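Local coordinates for protein putative protease (Parabacteroides distasonis ATCC 8503, PDB 3KD4) that is of unknown function but is a putative protease, probably exported, at residues A[263-266]-A[267-270]. Numbering follows the deposited sequence. Where two conformers were deposited one is given.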
loop_
_atom_site.group_PDB
_atom_site.type_symbol
_atom_site.label_atom_id
_atom_site.label_comp_id
_atom_site.label_asym_id
_atom_site.label_seq_id
_atom_site.Cartn_x
_atom_site.Cartn_y
_atom_site.Cartn_z
ATOM N N PRO A 263 -1.875 -6.685 -10.823
ATOM C CA PRO A 263 -1.016 -6.550 -9.638
ATOM C C PRO A 263 -0.131 -7.776 -9.286
ATOM O O PRO A 263 -0.214 -8.334 -8.197
ATOM C CB PRO A 263 -2.023 -6.206 -8.541
ATOM C CG PRO A 263 -3.273 -6.970 -8.943
ATOM C CD PRO A 263 -3.283 -6.954 -10.458
ATOM N N ILE A 264 0.771 -8.132 -10.176
ATOM C CA ILE A 264 1.685 -9.241 -9.929
ATOM C C ILE A 264 2.937 -8.709 -9.250
ATOM O O ILE A 264 3.620 -7.832 -9.794
ATOM C CB ILE A 264 2.041 -9.941 -11.208
ATOM C CG1 ILE A 264 0.742 -10.403 -11.884
ATOM C CG2 ILE A 264 2.968 -11.128 -10.937
ATOM C CD1 ILE A 264 0.931 -10.710 -13.290
ATOM N N PRO A 265 3.227 -9.219 -8.033
ATOM C CA PRO A 265 4.405 -8.761 -7.312
ATOM C C PRO A 265 5.631 -8.981 -8.178
ATOM O O PRO A 265 5.688 -9.960 -8.954
ATOM C CB PRO A 265 4.459 -9.683 -6.073
ATOM C CG PRO A 265 3.058 -10.218 -5.935
ATOM C CD PRO A 265 2.513 -10.293 -7.301
HETATM N N MSE A 266 6.607 -8.096 -8.028
HETATM C CA MSE A 266 7.822 -8.182 -8.843
HETATM C C MSE A 266 8.565 -9.477 -8.645
HETATM O O MSE A 266 9.160 -10.007 -9.582
HETATM C CB MSE A 266 8.741 -7.000 -8.538
HETATM C CG MSE A 266 8.175 -5.655 -8.986
HETATM SE SE MSE A 266 9.537 -4.240 -8.977
HETATM C CE MSE A 266 9.713 -4.022 -7.037
ATOM N N ALA A 267 8.555 -9.986 -7.416
ATOM C CA ALA A 267 9.215 -11.251 -7.097
ATOM C C ALA A 267 8.678 -12.386 -7.957
ATOM O O ALA A 267 9.415 -13.305 -8.306
ATOM C CB ALA A 267 9.028 -11.604 -5.613
HETATM N N MSE A 268 7.400 -12.327 -8.297
HETATM C CA MSE A 268 6.758 -13.387 -9.087
HETATM C C MSE A 268 7.041 -13.211 -10.558
HETATM O O MSE A 268 6.605 -14.019 -11.376
HETATM C CB MSE A 268 5.256 -13.432 -8.808
HETATM C CG MSE A 268 4.919 -13.902 -7.387
HETATM SE SE MSE A 268 5.508 -15.769 -7.232
HETATM C CE MSE A 268 7.425 -15.528 -6.621
ATOM N N THR A 269 7.779 -12.167 -10.922
ATOM C CA THR A 269 8.249 -12.052 -12.302
ATOM C C THR A 269 9.791 -12.037 -12.348
ATOM O O THR A 269 10.384 -11.657 -13.335
ATOM C CB THR A 269 7.662 -10.782 -13.012
ATOM O OG1 THR A 269 8.266 -9.604 -12.482
ATOM C CG2 THR A 269 6.161 -10.660 -12.800
ATOM N N GLY A 270 10.451 -12.433 -11.280
ATOM C CA GLY A 270 11.918 -12.324 -11.250
ATOM C C GLY A 270 12.440 -10.896 -11.404
ATOM O O GLY A 270 13.558 -10.688 -11.904
#
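P265, M266, M268 and T269 tie together a short 3-10 turn in the loop between strand 260-261 and helix 276-282. Two i to i+3 backbone hydrogen bonds make the turn: M268 N donates to P265 O at 3.0 Å, and T269 N to M266 O at 2.9 Å. Both amides reach the carbonyl oxygen from above its plane, and the first bond is clearly bent, with 137° at the hydrogen. T269 OG1 sits between its own N and carbonyl carbon (chi1 72°), which brings it back to 3.1 Å from M266 O. The hydroxyl bonds to T272 O, just beyond the turn; its single proton also has M266 O within reach, and that second bond is not settled. A valine in place of T269 would probably leave T272 O without that side-chain donor. Most of the apolar contact lies on I264, which points its CB at the turn and, in one of its two conformers, touches it with CG2, anti to the backbone N. M268 CB meets this methyl at 3.9 Å, the two side chains crossing at about a right angle, while Y93 packs on I264 and Y125 on M268 from neighbouring loops. The closest apolar side-chain approach in that conformer joins two methyls, I264 CG2 and T269 CG2, 3.7 Å apart.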